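Local coordinates for beta-galactosidase (Bacteroides thetaiotaomicron, PDB 5MUJ), which is a glycoside hydrolase that probably acts on the plant pectin rhamnogalacturonan II, and is held here in complex with chain B of that glycan, at residues G107-D118 against T178-P188. Numbering follows the deposited sequence.
Sequences GRVLSYRDGKWD and TAHEWESLDKP
V109 and W182 join the backbones of 107-118 and 178-188, which run alongside each other in the same direction: W182 N donates to V109 O at 3.0 Å, almost straight at 172° and in the carbonyl plane. V109 CB lies against W182 CD1, the two side chains pointing the same way. Just beyond, the E181 carboxylate takes S111 by both donors, each on a syn side: S111 N reaches OE2 at 2.8 Å and S111 OG reaches OE1 at 2.7 Å. A bend at chi2 (81°) folds E181 back to this position. Further along, the R113 guanidinium presents its edge to D118, with NE on OD1, and to the carbonyl of L185, while S184 OG, whose main polar partner is R122, sits over one face, 3.1 Å from R113 CZ. L185 O is gripped from opposite faces of its plane, by R113 NH2 at 2.8 Å and W117 NE1 at 3.2 Å. D186 extends the charge network, weakly to R113 NH1 and closely to K116 NZ, which meets OD2 at 2.7 Å from above the carboxylate plane. P188 CD lies over the five-membered ring of W117 in a CH-pi contact, 3.9 Å from its centroid. With W117 cut back to an alanine, P188 would probably lose its aromatic platform and L185 O one of its two strong donors. The contact links neighbouring four-stranded blades of the five-bladed beta-propeller: 104-110 pairs with strand 90-97 in one, 183-184 with 166-172 in the next. R122 pairs with both D118 and E181, Y150 OH bonds to D118 OD2, and L110 and W182 pack on M148 of strand 146-153.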
loop_
_atom_site.group_PDB
_atom_site.type_symbol
_atom_site.label_atom_id
_atom_site.label_comp_id
_atom_site.label_asym_id
_atom_site.label_seq_id
_atom_site.Cartn_x
_atom_site.Cartn_y
_atom_site.Cartn_z
ATOM N N GLY A 107 18.440 -3.318 -5.127
ATOM C CA GLY A 107 18.470 -4.740 -4.750
ATOM C C GLY A 107 17.389 -5.003 -3.736
ATOM O O GLY A 107 16.624 -4.104 -3.377
ATOM N N ARG A 108 17.384 -6.259 -3.284
ATOM C CA ARG A 108 16.362 -6.756 -2.355
ATOM C C ARG A 108 16.555 -6.338 -0.901
ATOM O O ARG A 108 17.695 -6.226 -0.402
ATOM C CB ARG A 108 16.279 -8.282 -2.414
ATOM C CG ARG A 108 15.852 -8.872 -3.753
ATOM C CD ARG A 108 16.211 -10.325 -3.765
ATOM N NE ARG A 108 15.962 -11.043 -4.994
ATOM C CZ ARG A 108 16.829 -11.219 -5.967
ATOM N NH1 ARG A 108 18.025 -10.611 -5.955
ATOM N NH2 ARG A 108 16.472 -11.948 -7.002
ATOM N N VAL A 109 15.416 -6.100 -0.231
ATOM C CA VAL A 109 15.376 -5.931 1.226
ATOM C C VAL A 109 14.602 -7.027 1.962
ATOM O O VAL A 109 14.785 -7.165 3.180
ATOM C CB VAL A 109 14.835 -4.542 1.642
ATOM C CG1 VAL A 109 15.758 -3.437 1.135
ATOM C CG2 VAL A 109 13.432 -4.318 1.127
ATOM N N LEU A 110 13.757 -7.773 1.248
ATOM C CA LEU A 110 12.994 -8.944 1.819
ATOM C C LEU A 110 12.967 -9.995 0.736
ATOM O O LEU A 110 12.300 -9.825 -0.294
ATOM C CB LEU A 110 11.565 -8.598 2.250
ATOM C CG LEU A 110 11.163 -7.973 3.566
ATOM C CD1 LEU A 110 9.669 -8.266 3.772
ATOM C CD2 LEU A 110 11.924 -8.477 4.769
ATOM N N SER A 111 13.719 -11.072 0.955
ATOM C CA SER A 111 13.944 -12.102 -0.049
ATOM C C SER A 111 13.198 -13.379 0.363
ATOM O O SER A 111 12.902 -13.556 1.533
ATOM C CB SER A 111 15.425 -12.404 -0.124
ATOM O OG SER A 111 16.181 -11.215 -0.313
ATOM N N TYR A 112 13.010 -14.287 -0.588
ATOM C CA TYR A 112 12.443 -15.596 -0.305
ATOM C C TYR A 112 13.249 -16.233 0.820
ATOM O O TYR A 112 14.475 -16.301 0.764
ATOM C CB TYR A 112 12.459 -16.537 -1.515
ATOM C CG TYR A 112 11.680 -16.062 -2.706
ATOM C CD1 TYR A 112 10.309 -15.835 -2.632
ATOM C CD2 TYR A 112 12.340 -15.809 -3.920
ATOM C CE1 TYR A 112 9.627 -15.356 -3.728
ATOM C CE2 TYR A 112 11.662 -15.334 -5.025
ATOM C CZ TYR A 112 10.291 -15.132 -4.937
ATOM O OH TYR A 112 9.585 -14.664 -6.006
ATOM N N ARG A 113 12.519 -16.720 1.823
ATOM C CA ARG A 113 13.109 -17.120 3.049
ATOM C C ARG A 113 12.856 -18.638 3.292
ATOM O O ARG A 113 11.869 -19.065 3.956
ATOM C CB ARG A 113 12.644 -16.211 4.180
ATOM C CG ARG A 113 13.291 -16.598 5.475
ATOM C CD ARG A 113 13.138 -15.607 6.579
ATOM N NE ARG A 113 11.778 -15.631 7.143
ATOM C CZ ARG A 113 11.503 -15.410 8.433
ATOM N NH1 ARG A 113 12.470 -15.221 9.358
ATOM N NH2 ARG A 113 10.226 -15.378 8.826
ATOM N N ASP A 114 13.740 -19.453 2.717
ATOM C CA ASP A 114 13.564 -20.933 2.727
ATOM C C ASP A 114 13.479 -21.500 4.142
ATOM O O ASP A 114 14.254 -21.116 5.030
ATOM C CB ASP A 114 14.724 -21.617 1.984
ATOM C CG ASP A 114 14.664 -21.415 0.483
ATOM O OD1 ASP A 114 13.570 -21.422 -0.114
ATOM O OD2 ASP A 114 15.739 -21.232 -0.117
ATOM N N GLY A 115 12.525 -22.422 4.358
ATOM C CA GLY A 115 12.370 -23.073 5.648
ATOM C C GLY A 115 11.521 -22.340 6.675
ATOM O O GLY A 115 11.395 -22.821 7.810
ATOM N N LYS A 116 10.920 -21.210 6.286
ATOM C CA LYS A 116 10.120 -20.386 7.179
ATOM C C LYS A 116 8.680 -20.272 6.657
ATOM O O LYS A 116 8.395 -20.656 5.545
ATOM C CB LYS A 116 10.783 -19.004 7.326
ATOM C CG LYS A 116 12.137 -19.079 8.005
ATOM C CD LYS A 116 12.019 -19.321 9.497
ATOM C CE LYS A 116 13.377 -19.613 10.055
ATOM N NZ LYS A 116 13.399 -19.793 11.499
ATOM N N TRP A 117 7.799 -19.712 7.492
ATOM C CA TRP A 117 6.351 -19.578 7.203
ATOM C C TRP A 117 6.058 -18.719 5.982
ATOM O O TRP A 117 5.032 -18.848 5.342
ATOM C CB TRP A 117 5.612 -19.016 8.418
ATOM C CG TRP A 117 5.873 -17.586 8.719
ATOM C CD1 TRP A 117 6.893 -17.062 9.468
ATOM C CD2 TRP A 117 5.111 -16.474 8.250
ATOM N NE1 TRP A 117 6.802 -15.709 9.515
ATOM C CE2 TRP A 117 5.712 -15.307 8.777
ATOM C CE3 TRP A 117 3.977 -16.351 7.439
ATOM C CZ2 TRP A 117 5.225 -14.022 8.504
ATOM C CZ3 TRP A 117 3.476 -15.108 7.195
ATOM C CH2 TRP A 117 4.107 -13.934 7.728
ATOM N N ASP A 118 6.978 -17.814 5.709
ATOM C CA ASP A 118 6.843 -16.858 4.620
ATOM C C ASP A 118 7.810 -17.185 3.477
ATOM O O ASP A 118 8.324 -16.285 2.827
ATOM C CB ASP A 118 7.078 -15.446 5.165
ATOM C CG ASP A 118 8.405 -15.297 5.892
ATOM O OD1 ASP A 118 9.208 -16.288 5.892
ATOM O OD2 ASP A 118 8.670 -14.177 6.443
ATOM N N THR A 178 20.128 1.258 1.973
ATOM C CA THR A 178 20.907 0.178 1.375
ATOM C C THR A 178 20.083 -1.066 1.148
ATOM O O THR A 178 19.132 -1.343 1.899
ATOM C CB THR A 178 22.183 -0.139 2.220
ATOM O OG1 THR A 178 21.848 -0.699 3.507
ATOM C CG2 THR A 178 22.992 1.136 2.428
ATOM N N ALA A 179 20.397 -1.792 0.083
ATOM C CA ALA A 179 19.725 -3.041 -0.249
ATOM C C ALA A 179 20.421 -4.100 0.588
ATOM O O ALA A 179 21.380 -4.715 0.139
ATOM C CB ALA A 179 19.832 -3.371 -1.734
ATOM N N HIS A 180 19.928 -4.271 1.812
ATOM C CA HIS A 180 20.315 -5.335 2.722
ATOM C C HIS A 180 19.037 -5.963 3.249
ATOM O O HIS A 180 17.967 -5.357 3.206
ATOM C CB HIS A 180 21.164 -4.782 3.865
ATOM C CG HIS A 180 20.376 -4.016 4.882
ATOM N ND1 HIS A 180 19.922 -2.733 4.660
ATOM C CD2 HIS A 180 19.938 -4.362 6.115
ATOM C CE1 HIS A 180 19.248 -2.317 5.719
ATOM N NE2 HIS A 180 19.239 -3.293 6.615
ATOM N N GLU A 181 19.186 -7.172 3.766
ATOM C CA GLU A 181 18.029 -7.963 4.271
ATOM C C GLU A 181 17.601 -7.482 5.660
ATOM O O GLU A 181 18.375 -7.462 6.607
ATOM C CB GLU A 181 18.331 -9.466 4.297
ATOM C CG GLU A 181 17.090 -10.358 4.468
ATOM C CD GLU A 181 16.299 -10.594 3.186
ATOM O OE1 GLU A 181 16.684 -10.152 2.084
ATOM O OE2 GLU A 181 15.278 -11.287 3.244
ATOM N N TRP A 182 16.329 -7.126 5.778
ATOM C CA TRP A 182 15.758 -6.787 7.066
ATOM C C TRP A 182 15.443 -8.130 7.790
ATOM O O TRP A 182 15.308 -9.143 7.158
ATOM C CB TRP A 182 14.486 -5.948 6.858
ATOM C CG TRP A 182 14.689 -4.557 6.301
ATOM C CD1 TRP A 182 15.529 -4.175 5.306
ATOM C CD2 TRP A 182 14.031 -3.383 6.754
ATOM N NE1 TRP A 182 15.381 -2.846 5.076
ATOM C CE2 TRP A 182 14.480 -2.316 5.954
ATOM C CE3 TRP A 182 13.051 -3.135 7.740
ATOM C CZ2 TRP A 182 14.025 -1.010 6.133
ATOM C CZ3 TRP A 182 12.591 -1.846 7.911
ATOM C CH2 TRP A 182 13.085 -0.793 7.123
ATOM N N GLU A 183 15.470 -8.097 9.109
ATOM C CA GLU A 183 15.217 -9.274 9.947
ATOM C C GLU A 183 13.743 -9.452 10.170
ATOM O O GLU A 183 13.003 -8.499 10.302
ATOM C CB GLU A 183 15.895 -9.087 11.301
ATOM C CG GLU A 183 17.404 -8.973 11.176
ATOM C CD GLU A 183 18.150 -8.786 12.479
ATOM O OE1 GLU A 183 17.508 -8.548 13.533
ATOM O OE2 GLU A 183 19.405 -8.861 12.424
ATOM N N SER A 184 13.332 -10.696 10.226
ATOM C CA SER A 184 11.909 -10.986 10.420
ATOM C C SER A 184 11.623 -12.065 11.440
ATOM O O SER A 184 12.485 -12.889 11.778
ATOM C CB SER A 184 11.259 -11.243 9.097
ATOM O OG SER A 184 11.796 -12.341 8.469
ATOM N N LEU A 185 10.409 -11.982 11.967
ATOM C CA LEU A 185 9.912 -12.971 12.968
ATOM C C LEU A 185 9.580 -14.316 12.344
ATOM O O LEU A 185 9.180 -14.408 11.184
ATOM C CB LEU A 185 8.721 -12.419 13.722
ATOM C CG LEU A 185 8.967 -11.203 14.616
ATOM C CD1 LEU A 185 7.736 -10.915 15.436
ATOM C CD2 LEU A 185 10.205 -11.344 15.514
ATOM N N ASP A 186 9.680 -15.364 13.154
ATOM C CA ASP A 186 9.452 -16.714 12.673
ATOM C C ASP A 186 7.985 -17.191 12.723
ATOM O O ASP A 186 7.702 -18.344 12.373
ATOM C CB ASP A 186 10.387 -17.659 13.421
ATOM C CG ASP A 186 11.828 -17.500 12.987
ATOM O OD1 ASP A 186 12.153 -16.672 12.084
ATOM O OD2 ASP A 186 12.670 -18.217 13.537
ATOM N N LYS A 187 7.094 -16.263 13.095
ATOM C CA LYS A 187 5.665 -16.402 13.118
ATOM C C LYS A 187 5.062 -15.093 12.583
ATOM O O LYS A 187 5.645 -14.019 12.779
ATOM C CB LYS A 187 5.211 -16.628 14.574
ATOM C CG LYS A 187 5.444 -15.446 15.533
ATOM C CD LYS A 187 5.444 -15.842 17.011
ATOM C CE LYS A 187 4.046 -15.913 17.612
ATOM N NZ LYS A 187 3.959 -16.806 18.812
ATOM N N PRO A 188 3.886 -15.166 11.927
ATOM C CA PRO A 188 3.205 -13.907 11.643
ATOM C C PRO A 188 2.817 -13.174 12.919
ATOM O O PRO A 188 2.668 -13.801 13.975
ATOM C CB PRO A 188 1.959 -14.323 10.869
ATOM C CG PRO A 188 1.831 -15.789 10.978
ATOM C CD PRO A 188 3.105 -16.357 11.517
HETATM O O HOH W 1 18.543 -8.575 0.999
HETATM O O HOH W 2 20.223 -6.947 -1.800
HETATM O O HOH W 3 14.902 -13.103 9.150
HETATM O O HOH W 4 8.696 -19.868 10.316
#